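Side-chain contacts in putative phosphohistidine phosphatase, SixA (Nakamurella multipartita, PDB 4HBZ), which probably acts as a phosphohistidine phosphatase, removing phosphate from histidine side chains, as a member of branch 1 of the histidine phosphatase superfamily: residues 152-155 with 159-162; 63-68 with 106-111. One frame throughout, in Å; residues are numbered along the deposited sequence. Where two conformers were deposited one is given.

Contact 1: 152-155 with 159-162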
loop_
_atom_site.group_PDB
_atom_site.type_symbol
_atom_site.label_atom_id
_atom_site.label_comp_id
_atom_site.label_asym_id
_atom_site.label_seq_id
_atom_site.Cartn_x
_atom_site.Cartn_y
_atom_site.Cartn_z
ATOM N N ARG A 152 5.902 12.198 -3.391
ATOM C CA ARG A 152 7.281 12.555 -3.288
ATOM C C ARG A 152 7.812 12.480 -1.862
ATOM O O ARG A 152 9.025 12.324 -1.655
ATOM C CB ARG A 152 7.481 13.959 -3.857
ATOM C CG ARG A 152 6.857 15.113 -3.042
ATOM C CD ARG A 152 6.958 16.402 -3.807
ATOM N NE ARG A 152 6.433 17.572 -3.104
ATOM C CZ ARG A 152 5.148 17.902 -3.038
ATOM N NH1 ARG A 152 4.201 17.177 -3.642
ATOM N NH2 ARG A 152 4.790 19.000 -2.379
ATOM N N HIS A 153 6.917 12.616 -0.891
ATOM C CA HIS A 153 7.233 12.375 0.513
ATOM C C HIS A 153 6.516 11.130 0.948
ATOM O O HIS A 153 5.293 11.008 0.769
ATOM C CB HIS A 153 6.789 13.555 1.344
ATOM C CG HIS A 153 7.593 14.779 1.066
ATOM N ND1 HIS A 153 7.032 15.920 0.549
ATOM C CD2 HIS A 153 8.933 15.014 1.134
ATOM C CE1 HIS A 153 7.983 16.810 0.320
ATOM N NE2 HIS A 153 9.146 16.285 0.649
ATOM N N PHE A 154 7.282 10.159 1.429
ATOM C CA PHE A 154 6.701 8.868 1.751
ATOM C C PHE A 154 7.511 8.219 2.849
ATOM O O PHE A 154 8.083 7.123 2.701
ATOM C CB PHE A 154 6.556 8.003 0.459
ATOM C CG PHE A 154 5.356 7.079 0.464
ATOM C CD1 PHE A 154 5.348 5.923 1.212
ATOM C CD2 PHE A 154 4.222 7.401 -0.230
ATOM C CE1 PHE A 154 4.253 5.084 1.253
ATOM C CE2 PHE A 154 3.139 6.562 -0.207
ATOM C CZ PHE A 154 3.151 5.397 0.535
ATOM N N ALA A 155 7.507 8.867 4.025
ATOM C CA ALA A 155 8.267 8.377 5.176
ATOM C C ALA A 155 7.679 7.102 5.735
ATOM O O ALA A 155 6.543 6.768 5.461
ATOM C CB ALA A 155 8.206 9.444 6.265
ATOM N N PHE A 159 0.827 5.971 4.103
ATOM C CA PHE A 159 0.092 5.177 3.125
ATOM C C PHE A 159 -0.622 6.056 2.134
ATOM O O PHE A 159 -0.965 7.187 2.385
ATOM C CB PHE A 159 -0.891 4.201 3.797
ATOM C CG PHE A 159 -1.980 4.848 4.621
ATOM C CD1 PHE A 159 -3.173 5.273 4.054
ATOM C CD2 PHE A 159 -1.764 5.036 5.994
ATOM C CE1 PHE A 159 -4.158 5.848 4.837
ATOM C CE2 PHE A 159 -2.737 5.628 6.759
ATOM C CZ PHE A 159 -3.928 5.998 6.192
ATOM N N ALA A 160 -0.785 5.495 0.942
ATOM C CA ALA A 160 -1.557 6.088 -0.170
ATOM C C ALA A 160 -2.800 5.278 -0.431
ATOM O O ALA A 160 -2.775 4.027 -0.324
ATOM C CB ALA A 160 -0.713 6.115 -1.440
ATOM N N VAL A 161 -3.886 5.965 -0.691
ATOM C CA VAL A 161 -5.155 5.352 -0.997
ATOM C C VAL A 161 -5.470 5.655 -2.456
ATOM O O VAL A 161 -5.471 6.820 -2.874
ATOM C CB VAL A 161 -6.296 5.902 -0.127
ATOM C CG1 VAL A 161 -7.632 5.201 -0.459
ATOM C CG2 VAL A 161 -5.966 5.800 1.359
ATOM N N LEU A 162 -5.668 4.588 -3.236
ATOM C CA LEU A 162 -5.949 4.691 -4.643
ATOM C C LEU A 162 -7.230 3.954 -4.995
ATOM O O LEU A 162 -7.663 3.099 -4.254
ATOM C CB LEU A 162 -4.794 4.130 -5.477
ATOM C CG LEU A 162 -3.412 4.706 -5.178
ATOM C CD1 LEU A 162 -2.639 3.813 -4.228
ATOM C CD2 LEU A 162 -2.616 4.938 -6.457
#
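The far end of the F154 ring comes to rest against the beginning of strand 159-164, where F159 passes into A160. Its CZ lies 4.0 Å from the CA of F159 and stands equally near the backbone N of A160. One step round the ring, CE2 of F154 reaches CB of A160 at 4.1 Å. The ring therefore meets main chain and a single methyl group at van der Waals distance, approaching them obliquely. Alanine suits this position because its short side chain points toward the loop and lets a large ring come close to the strand. A chi1 of -147°, well off a staggered value, swings the F154 ring toward the strand.

F159 lends only backbone here: its side chain leaves from the other face, as alternation along a strand requires. There its ring meets that of W55 in helix 43-59, the planes at about 50°, while CG2 of V161, two residues on, sits at its edge and in its plane. The strand runs antiparallel to both neighbours, 20-26 and 177-182, in the mixed sheet of this alpha/beta fold, with helices packed on either face.

Further out, I124 and P125, at the start of helix 123-138, also touch the F154 side chain, so the aromatic ring fills a buried place between helix and sheet. The backbone O of F154 accepts a hydrogen bond from NH1 of R26, which ends strand 20-26 at the place of the superfamily's RHG motif, where this chain has alanine for the glycine.

Contact 2: 63-68 with 106-111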
loop_
_atom_site.group_PDB
_atom_site.type_symbol
_atom_site.label_atom_id
_atom_site.label_comp_id
_atom_site.label_asym_id
_atom_site.label_seq_id
_atom_site.Cartn_x
_atom_site.Cartn_y
_atom_site.Cartn_z
ATOM N N VAL A 63 -10.910 -3.525 5.282
ATOM C CA VAL A 63 -9.962 -4.198 4.396
ATOM C C VAL A 63 -10.393 -5.666 4.255
ATOM O O VAL A 63 -10.659 -6.361 5.220
ATOM C CB VAL A 63 -8.518 -4.065 4.924
ATOM C CG1 VAL A 63 -7.568 -4.987 4.186
ATOM C CG2 VAL A 63 -8.051 -2.623 4.847
ATOM N N ASP A 64 -10.365 -6.166 3.007
ATOM C CA ASP A 64 -10.718 -7.559 2.737
ATOM C C ASP A 64 -9.517 -8.489 2.735
ATOM O O ASP A 64 -9.609 -9.646 3.184
ATOM C CB ASP A 64 -11.470 -7.725 1.421
ATOM C CG ASP A 64 -12.751 -6.927 1.399
ATOM O OD1 ASP A 64 -13.622 -7.191 2.292
ATOM O OD2 ASP A 64 -12.876 -6.007 0.552
ATOM N N VAL A 65 -8.403 -7.998 2.202
ATOM C CA VAL A 65 -7.195 -8.804 1.980
ATOM C C VAL A 65 -5.967 -7.929 2.220
ATOM O O VAL A 65 -5.945 -6.770 1.799
ATOM C CB VAL A 65 -7.165 -9.338 0.529
ATOM C CG1 VAL A 65 -5.910 -10.120 0.246
ATOM C CG2 VAL A 65 -8.408 -10.187 0.254
ATOM N N VAL A 66 -4.971 -8.474 2.916
ATOM C CA VAL A 66 -3.707 -7.776 3.123
ATOM C C VAL A 66 -2.649 -8.639 2.431
ATOM O O VAL A 66 -2.665 -9.887 2.541
ATOM C CB VAL A 66 -3.348 -7.680 4.606
ATOM C CG1 VAL A 66 -2.059 -6.904 4.796
ATOM C CG2 VAL A 66 -4.467 -6.984 5.350
ATOM N N VAL A 67 -1.759 -7.957 1.703
ATOM C CA VAL A 67 -0.512 -8.569 1.181
ATOM C C VAL A 67 0.616 -7.890 1.967
ATOM O O VAL A 67 0.741 -6.639 1.943
ATOM C CB VAL A 67 -0.327 -8.409 -0.333
ATOM C CG1 VAL A 67 0.811 -9.302 -0.790
ATOM C CG2 VAL A 67 -1.641 -8.723 -1.097
ATOM N N CYS A 68 1.440 -8.678 2.668
ATOM C CA CYS A 68 2.387 -8.132 3.616
ATOM C C CYS A 68 3.764 -8.766 3.480
ATOM O O CYS A 68 3.875 -9.971 3.415
ATOM C CB CYS A 68 1.855 -8.371 5.031
ATOM S SG CYS A 68 2.766 -7.565 6.380
ATOM N N ALA A 106 -2.464 -8.702 -7.955
ATOM C CA ALA A 106 -3.284 -9.334 -8.995
ATOM C C ALA A 106 -3.823 -10.685 -8.655
ATOM O O ALA A 106 -4.831 -11.143 -9.212
ATOM C CB ALA A 106 -2.465 -9.470 -10.262
ATOM N N ALA A 107 -3.191 -11.382 -7.722
ATOM C CA ALA A 107 -3.548 -12.710 -7.313
ATOM C C ALA A 107 -4.583 -12.797 -6.148
ATOM O O ALA A 107 -5.003 -13.913 -5.804
ATOM C CB ALA A 107 -2.271 -13.514 -6.965
ATOM N N VAL A 108 -4.948 -11.653 -5.551
ATOM C CA VAL A 108 -5.894 -11.670 -4.432
ATOM C C VAL A 108 -7.268 -12.157 -4.913
ATOM O O VAL A 108 -7.590 -12.139 -6.127
ATOM C CB VAL A 108 -6.069 -10.270 -3.761
ATOM C CG1 VAL A 108 -4.714 -9.797 -3.275
ATOM C CG2 VAL A 108 -6.774 -9.284 -4.628
ATOM N N PRO A 109 -8.095 -12.609 -3.989
ATOM C CA PRO A 109 -9.483 -12.986 -4.365
ATOM C C PRO A 109 -10.145 -11.882 -5.145
ATOM O O PRO A 109 -10.154 -10.726 -4.773
ATOM C CB PRO A 109 -10.151 -13.234 -3.026
ATOM C CG PRO A 109 -9.013 -13.724 -2.158
ATOM C CD PRO A 109 -7.797 -12.941 -2.582
ATOM N N ALA A 110 -10.682 -12.223 -6.301
ATOM C CA ALA A 110 -11.119 -11.250 -7.233
ATOM C C ALA A 110 -12.222 -10.378 -6.683
ATOM O O ALA A 110 -12.299 -9.232 -7.106
ATOM C CB ALA A 110 -11.626 -11.942 -8.498
ATOM N N ASP A 111 -13.062 -10.884 -5.785
ATOM C CA ASP A 111 -14.186 -10.100 -5.307
ATOM C C ASP A 111 -13.803 -9.186 -4.135
ATOM O O ASP A 111 -14.663 -8.481 -3.610
ATOM C CB ASP A 111 -15.359 -10.998 -4.872
ATOM C CG ASP A 111 -16.004 -11.724 -6.040
ATOM O OD1 ASP A 111 -15.911 -11.212 -7.181
ATOM O OD2 ASP A 111 -16.603 -12.807 -5.803
#
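V108 stands on the loop that follows helix 98-106 and pushes its side chain toward V65 and V67 of strand 65-69. Starting at the root, CB of V108 lies 4.0 Å from CG1 of V65. The next atom out, CG1, does most of the work: it comes within 3.7 Å of CG1 of V65 and 3.9 Å of CG2 of V67. With chi1 at -58°, this methyl is anti to the carbonyl carbon and reaches both strand residues. V65 and V67 are two apart, so both side chains leave the same face of the strand, whereas V66 turns the other way, onto L78 of helix 72-81.

Strand 86-90, helix 98-106 and strand 114-119 form a beta-alpha-beta crossover that spans strand 65-69, which lies between its two parallel strands; V108 belongs to its closing loop. Branched valines suit the strand, and here offer methyls to a wholly apolar contact.

P109 continues the cover, its ring carbon CD resting 4.0 Å from CG2 of V65. V65 was modelled in two conformers, so its distances describe one of them. The side chain of V108 also touches V115 and W168, while OD2 of D64, just before the strand, accepts hydrogen bonds from the backbone N atoms of S113 and T114.

In the fold
Contact 2 closes before contact 1 opens along the chain, and the two lie on opposite sides of the protein's centre, their own centres 19 Å apart and their nearest atoms about 9 Å apart. What they share is the mixed sheet: strand 65-69 serves contact 2 and strand 159-164 serves contact 1, with strands 114-119 and 20-26 between them. In both, a loop that follows a helix packs on the same face of that sheet, through F154 after helix 123-138 and through V108 with P109 after helix 98-106. Together they pack connecting segments onto a parallel strand in one half of the alpha/beta fold and an antiparallel one in the other.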